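PDB 4QE0: hypothetical protein from Bacteroides uniformis, which is of unknown function and belongs to the DUF5043 family, with a fold that includes a six-stranded antiparallel beta sheet. Local coordinates for residues 35-45 and 121-129. Residues are numbered along the deposited sequence; the frame is centred on the assembly and turned at random.
Sequences VDDGSQFVTLY and VNFNFFTFE
The chain of Gln40 bends at chi2 (-69°), which turns its amide back to Thr127, whose OG1 sits between its own backbone N and carbonyl carbon (chi1 65°). Thr127 OG1 gives a 2.6 Å hydrogen bond to Gln40 OE1, in the carbonyl plane and on a lone pair. Thr127 N bonds to Gln40 O at 2.9 Å. The other end of the amide is also held: Gln40 NE2 donates to Asp37 O at 2.8 Å, nearly straight. With an alanine in place of Gln40, Thr127 OG1 is likely to lose its acceptor and Asp37 O this donor, while the backbone bond could remain. Beyond the loop that carries Gln40, strand 41-45 and strand 118-126 run antiparallel as central neighbours in a six-stranded sheet. Strand 29-36 flanks one, and strand 106-111 the other. Val42 N bonds to Phe125 O at 2.7 Å. Val42 O takes two donors from opposite faces of its carbonyl plane, Phe125 N and Asn124 ND2. The bond from Asn124 ND2 to Val42 O is 3.1 Å long. The Asn124 amide lies almost parallel to the Phe41 ring (planes 6° apart). Phe41 CD1 rests over a face of the Phe126 ring, near its rim, 3.5 Å from CZ of Phe126. On the opposite sheet face, Val42 CB makes a CH-pi contact over the Phe125 ring. Leu44 CD2 meets that ring at its edge, 4.1 Å from Phe125 CE2. Helix 136-143 covers this face through Tyr139, which touches Leu44 and Phe123.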
ATOM      1  N   VAL A  35     -26.392  -9.929  -2.551  1.00 29.03           N
ATOM      2  CA  VAL A  35     -26.862  -9.097  -3.665  1.00 27.76           C
ATOM      3  C   VAL A  35     -28.357  -8.777  -3.529  1.00 33.37           C
ATOM      4  O   VAL A  35     -29.167  -9.674  -3.373  1.00 33.30           O
ATOM      5  CB  VAL A  35     -26.633  -9.785  -5.023  1.00 28.50           C
ATOM      6  CG1 VAL A  35     -27.077  -8.866  -6.163  1.00 31.05           C
ATOM      7  CG2 VAL A  35     -25.166 -10.145  -5.191  1.00 29.67           C
ATOM      8  N   ASP A  36     -28.705  -7.501  -3.570  1.00 31.60           N
ATOM      9  CA  ASP A  36     -30.112  -7.067  -3.587  1.00 33.92           C
ATOM     10  C   ASP A  36     -30.610  -7.133  -5.020  1.00 37.63           C
ATOM     11  O   ASP A  36     -30.062  -6.475  -5.893  1.00 33.22           O
ATOM     12  CB  ASP A  36     -30.244  -5.648  -3.058  1.00 40.47           C
ATOM     13  CG  ASP A  36     -31.682  -5.118  -3.135  1.00 55.32           C
ATOM     14  OD1 ASP A  36     -32.588  -5.757  -2.569  1.00 62.56           O
ATOM     15  OD2 ASP A  36     -31.916  -4.075  -3.769  1.00 59.73           O
ATOM     16  N   ASP A  37     -31.659  -7.914  -5.269  1.00 34.81           N
ATOM     17  CA  ASP A  37     -32.046  -8.186  -6.641  1.00 37.17           C
ATOM     18  C   ASP A  37     -32.559  -6.955  -7.399  1.00 34.65           C
ATOM     19  O   ASP A  37     -32.210  -6.762  -8.562  1.00 37.95           O
ATOM     20  CB  ASP A  37     -33.025  -9.361  -6.702  1.00 47.00           C
ATOM     21  CG  ASP A  37     -32.322 -10.730  -6.503  1.00 50.47           C
ATOM     22  OD1 ASP A  37     -31.060 -10.825  -6.588  1.00 54.82           O
ATOM     23  OD2 ASP A  37     -33.043 -11.715  -6.273  1.00 63.30           O
ATOM     24  N   GLY A  38     -33.326  -6.103  -6.734  1.00 34.33           N
ATOM     25  CA  GLY A  38     -33.883  -4.905  -7.368  1.00 36.62           C
ATOM     26  C   GLY A  38     -32.826  -3.887  -7.784  1.00 37.32           C
ATOM     27  O   GLY A  38     -32.804  -3.409  -8.927  1.00 36.46           O
ATOM     28  N   SER A  39     -31.935  -3.568  -6.860  1.00 32.82           N
ATOM     29  CA  SER A  39     -30.916  -2.535  -7.108  1.00 33.63           C
ATOM     30  C   SER A  39     -29.623  -3.079  -7.733  1.00 28.61           C
ATOM     31  O   SER A  39     -28.820  -2.304  -8.235  1.00 29.68           O
ATOM     32  CB  SER A  39     -30.560  -1.879  -5.785  1.00 31.35           C
ATOM     33  OG  SER A  39     -29.956  -2.841  -4.940  1.00 32.41           O
ATOM     34  N   GLN A  40     -29.438  -4.393  -7.668  1.00 26.83           N
ATOM     35  CA  GLN A  40     -28.204  -5.062  -8.074  1.00 27.40           C
ATOM     36  C   GLN A  40     -26.969  -4.568  -7.272  1.00 26.85           C
ATOM     37  O   GLN A  40     -25.849  -4.597  -7.764  1.00 26.88           O
ATOM     38  CB  GLN A  40     -28.020  -4.926  -9.581  1.00 27.71           C
ATOM     39  CG  GLN A  40     -29.073  -5.720 -10.355  1.00 29.27           C
ATOM     40  CD  GLN A  40     -28.860  -7.203 -10.195  1.00 28.73           C
ATOM     41  OE1 GLN A  40     -27.827  -7.722 -10.595  1.00 34.06           O
ATOM     42  NE2 GLN A  40     -29.828  -7.894  -9.613  1.00 34.27           N
ATOM     43  N   PHE A  41     -27.214  -4.149  -6.035  1.00 27.26           N
ATOM     44  CA  PHE A  41     -26.177  -3.682  -5.116  1.00 27.22           C
ATOM     45  C   PHE A  41     -25.564  -4.870  -4.391  1.00 26.36           C
ATOM     46  O   PHE A  41     -26.283  -5.738  -3.879  1.00 27.59           O
ATOM     47  CB  PHE A  41     -26.820  -2.739  -4.101  1.00 28.29           C
ATOM     48  CG  PHE A  41     -25.853  -1.976  -3.242  1.00 28.51           C
ATOM     49  CD1 PHE A  41     -24.921  -1.140  -3.820  1.00 29.42           C
ATOM     50  CD2 PHE A  41     -25.910  -2.062  -1.863  1.00 33.13           C
ATOM     51  CE1 PHE A  41     -24.057  -0.401  -3.042  1.00 31.71           C
ATOM     52  CE2 PHE A  41     -25.034  -1.320  -1.072  1.00 31.70           C
ATOM     53  CZ  PHE A  41     -24.123  -0.493  -1.669  1.00 28.48           C
ATOM     54  N   VAL A  42     -24.237  -4.936  -4.396  1.00 25.73           N
ATOM     55  CA  VAL A  42     -23.486  -6.037  -3.829  1.00 24.00           C
ATOM     56  C   VAL A  42     -22.795  -5.590  -2.560  1.00 24.76           C
ATOM     57  O   VAL A  42     -22.229  -4.511  -2.529  1.00 23.63           O
ATOM     58  CB  VAL A  42     -22.401  -6.531  -4.798  1.00 26.93           C
ATOM     59  CG1 VAL A  42     -21.650  -7.715  -4.212  1.00 26.47           C
ATOM     60  CG2 VAL A  42     -23.002  -6.876  -6.150  1.00 27.40           C
ATOM     61  N   THR A  43     -22.846  -6.437  -1.536  1.00 24.49           N
ATOM     62  CA  THR A  43     -22.071  -6.258  -0.305  1.00 25.77           C
ATOM     63  C   THR A  43     -21.190  -7.511  -0.204  1.00 27.22           C
ATOM     64  O   THR A  43     -21.697  -8.625  -0.161  1.00 27.56           O
ATOM     65  CB  THR A  43     -22.990  -6.100   0.929  1.00 26.25           C
ATOM     66  OG1 THR A  43     -23.896  -5.002   0.721  1.00 27.93           O
ATOM     67  CG2 THR A  43     -22.175  -5.845   2.195  1.00 28.95           C
ATOM     68  N   LEU A  44     -19.876  -7.316  -0.248  1.00 24.66           N
ATOM     69  CA  LEU A  44     -18.893  -8.390  -0.319  1.00 22.89           C
ATOM     70  C   LEU A  44     -17.999  -8.319   0.900  1.00 25.64           C
ATOM     71  O   LEU A  44     -17.397  -7.270   1.169  1.00 24.80           O
ATOM     72  CB  LEU A  44     -18.072  -8.231  -1.604  1.00 25.08           C
ATOM     73  CG  LEU A  44     -16.976  -9.263  -1.877  1.00 28.29           C
ATOM     74  CD1 LEU A  44     -17.626 -10.628  -2.097  1.00 28.86           C
ATOM     75  CD2 LEU A  44     -16.121  -8.865  -3.073  1.00 30.50           C
ATOM     76  N   TYR A  45     -17.891  -9.426   1.630  1.00 25.73           N
ATOM     77  CA  TYR A  45     -17.187  -9.435   2.906  1.00 24.38           C
ATOM     78  C   TYR A  45     -16.739 -10.796   3.342  1.00 27.59           C
ATOM     79  O   TYR A  45     -17.386 -11.788   3.046  1.00 27.79           O
ATOM     80  CB  TYR A  45     -18.050  -8.824   4.012  1.00 25.56           C
ATOM     81  CG  TYR A  45     -19.406  -9.450   4.223  1.00 27.92           C
ATOM     82  CD1 TYR A  45     -20.471  -9.156   3.374  1.00 29.55           C
ATOM     83  CD2 TYR A  45     -19.642 -10.319   5.283  1.00 27.95           C
ATOM     84  CE1 TYR A  45     -21.731  -9.708   3.575  1.00 31.19           C
ATOM     85  CE2 TYR A  45     -20.904 -10.852   5.497  1.00 28.28           C
ATOM     86  CZ  TYR A  45     -21.943 -10.541   4.635  1.00 31.80           C
ATOM     87  OH  TYR A  45     -23.201 -11.071   4.790  1.00 31.20           O
ATOM     88  N   VAL A 121     -13.292  -5.265   7.168  1.00 24.05           N
ATOM     89  CA  VAL A 121     -13.347  -4.531   5.912  1.00 21.69           C
ATOM     90  C   VAL A 121     -14.460  -5.146   5.087  1.00 24.35           C
ATOM     91  O   VAL A 121     -14.623  -6.372   5.063  1.00 24.18           O
ATOM     92  CB  VAL A 121     -12.015  -4.614   5.133  1.00 22.11           C
ATOM     93  CG1 VAL A 121     -12.115  -3.849   3.827  1.00 23.96           C
ATOM     94  CG2 VAL A 121     -10.858  -4.064   5.968  1.00 21.71           C
ATOM     95  N   ASN A 122     -15.225  -4.318   4.402  1.00 23.53           N
ATOM     96  CA  ASN A 122     -16.163  -4.824   3.420  1.00 22.81           C
ATOM     97  C   ASN A 122     -16.230  -3.901   2.225  1.00 23.18           C
ATOM     98  O   ASN A 122     -15.705  -2.776   2.271  1.00 23.54           O
ATOM     99  CB  ASN A 122     -17.530  -5.124   4.031  1.00 25.72           C
ATOM    100  CG  ASN A 122     -18.232  -3.899   4.568  1.00 28.68           C
ATOM    101  OD1 ASN A 122     -18.597  -3.018   3.818  1.00 29.40           O
ATOM    102  ND2 ASN A 122     -18.478  -3.877   5.870  1.00 31.98           N
ATOM    103  N   PHE A 123     -16.799  -4.411   1.148  1.00 22.51           N
ATOM    104  CA  PHE A 123     -16.808  -3.748  -0.152  1.00 20.65           C
ATOM    105  C   PHE A 123     -18.249  -3.646  -0.681  1.00 24.55           C
ATOM    106  O   PHE A 123     -19.069  -4.554  -0.468  1.00 23.69           O
ATOM    107  CB  PHE A 123     -15.943  -4.526  -1.133  1.00 23.80           C
ATOM    108  CG  PHE A 123     -14.534  -4.729  -0.673  1.00 23.13           C
ATOM    109  CD1 PHE A 123     -13.605  -3.710  -0.803  1.00 23.48           C
ATOM    110  CD2 PHE A 123     -14.140  -5.906  -0.046  1.00 23.73           C
ATOM    111  CE1 PHE A 123     -12.304  -3.879  -0.340  1.00 23.05           C
ATOM    112  CE2 PHE A 123     -12.833  -6.073   0.409  1.00 26.15           C
ATOM    113  CZ  PHE A 123     -11.913  -5.058   0.247  1.00 22.30           C
ATOM    114  N   ASN A 124     -18.549  -2.554  -1.387  1.00 21.95           N
ATOM    115  CA  ASN A 124     -19.840  -2.397  -2.048  1.00 23.47           C
ATOM    116  C   ASN A 124     -19.627  -1.920  -3.474  1.00 24.78           C
ATOM    117  O   ASN A 124     -18.756  -1.091  -3.748  1.00 21.61           O
ATOM    118  CB  ASN A 124     -20.761  -1.391  -1.338  1.00 23.72           C
ATOM    119  CG  ASN A 124     -21.234  -1.862   0.016  1.00 29.14           C
ATOM    120  OD1 ASN A 124     -20.786  -1.361   1.026  1.00 31.79           O
ATOM    121  ND2 ASN A 124     -22.141  -2.820   0.042  1.00 28.84           N
ATOM    122  N   PHE A 125     -20.423  -2.475  -4.382  1.00 23.00           N
ATOM    123  CA  PHE A 125     -20.457  -2.048  -5.767  1.00 23.14           C
ATOM    124  C   PHE A 125     -21.725  -2.655  -6.388  1.00 22.86           C
ATOM    125  O   PHE A 125     -22.483  -3.320  -5.694  1.00 24.86           O
ATOM    126  CB  PHE A 125     -19.219  -2.541  -6.532  1.00 24.17           C
ATOM    127  CG  PHE A 125     -18.906  -3.998  -6.309  1.00 23.90           C
ATOM    128  CD1 PHE A 125     -19.504  -4.988  -7.091  1.00 24.42           C
ATOM    129  CD2 PHE A 125     -17.990  -4.377  -5.326  1.00 24.32           C
ATOM    130  CE1 PHE A 125     -19.222  -6.319  -6.871  1.00 25.60           C
ATOM    131  CE2 PHE A 125     -17.680  -5.706  -5.123  1.00 25.33           C
ATOM    132  CZ  PHE A 125     -18.292  -6.677  -5.894  1.00 27.09           C
ATOM    133  N   PHE A 126     -21.949  -2.424  -7.670  1.00 22.73           N
ATOM    134  CA  PHE A 126     -23.142  -2.962  -8.346  1.00 24.75           C
ATOM    135  C   PHE A 126     -22.738  -4.049  -9.328  1.00 26.21           C
ATOM    136  O   PHE A 126     -21.634  -4.021  -9.861  1.00 27.73           O
ATOM    137  CB  PHE A 126     -23.881  -1.838  -9.057  1.00 26.54           C
ATOM    138  CG  PHE A 126     -24.497  -0.828  -8.119  1.00 27.87           C
ATOM    139  CD1 PHE A 126     -23.761   0.241  -7.622  1.00 26.26           C
ATOM    140  CD2 PHE A 126     -25.826  -0.940  -7.751  1.00 25.91           C
ATOM    141  CE1 PHE A 126     -24.333   1.167  -6.766  1.00 28.64           C
ATOM    142  CE2 PHE A 126     -26.412  -0.013  -6.917  1.00 28.54           C
ATOM    143  CZ  PHE A 126     -25.672   1.041  -6.419  1.00 29.85           C
ATOM    144  N   THR A 127     -23.643  -4.989  -9.599  1.00 25.45           N
ATOM    145  CA  THR A 127     -23.311  -6.114 -10.465  1.00 26.42           C
ATOM    146  C   THR A 127     -23.052  -5.686 -11.904  1.00 26.22           C
ATOM    147  O   THR A 127     -22.377  -6.394 -12.658  1.00 31.57           O
ATOM    148  CB  THR A 127     -24.432  -7.143 -10.536  1.00 28.84           C
ATOM    149  OG1 THR A 127     -25.562  -6.537 -11.162  1.00 25.86           O
ATOM    150  CG2 THR A 127     -24.789  -7.652  -9.164  1.00 28.88           C
ATOM    151  N   PHE A 128     -23.560  -4.516 -12.279  1.00 28.35           N
ATOM    152  CA  PHE A 128     -23.361  -3.986 -13.625  1.00 30.91           C
ATOM    153  C   PHE A 128     -22.097  -3.144 -13.770  1.00 32.32           C
ATOM    154  O   PHE A 128     -21.829  -2.614 -14.848  1.00 31.10           O
ATOM    155  CB  PHE A 128     -24.580  -3.193 -14.082  1.00 30.69           C
ATOM    156  CG  PHE A 128     -25.067  -2.166 -13.078  1.00 27.23           C
ATOM    157  CD1 PHE A 128     -24.438  -0.951 -12.944  1.00 27.79           C
ATOM    158  CD2 PHE A 128     -26.193  -2.425 -12.308  1.00 28.90           C
ATOM    159  CE1 PHE A 128     -24.911  -0.007 -12.052  1.00 29.33           C
ATOM    160  CE2 PHE A 128     -26.660  -1.494 -11.413  1.00 28.65           C
ATOM    161  CZ  PHE A 128     -26.027  -0.284 -11.291  1.00 27.46           C
ATOM    162  N   GLU A 129     -21.302  -3.045 -12.704  1.00 30.56           N
ATOM    163  CA  GLU A 129     -20.056  -2.300 -12.731  1.00 27.82           C
ATOM    164  C   GLU A 129     -18.860  -3.236 -12.896  1.00 26.56           C
ATOM    165  O   GLU A 129     -18.959  -4.414 -12.596  1.00 26.98           O
ATOM    166  CB  GLU A 129     -19.905  -1.497 -11.427  1.00 30.07           C
ATOM    167  CG  GLU A 129     -20.923  -0.371 -11.283  1.00 33.21           C
ATOM    168  CD  GLU A 129     -20.858   0.352  -9.944  1.00 38.38           C
ATOM    169  OE1 GLU A 129     -20.352  -0.233  -8.938  1.00 30.66           O
ATOM    170  OE2 GLU A 129     -21.334   1.513  -9.904  1.00 32.40           O
TER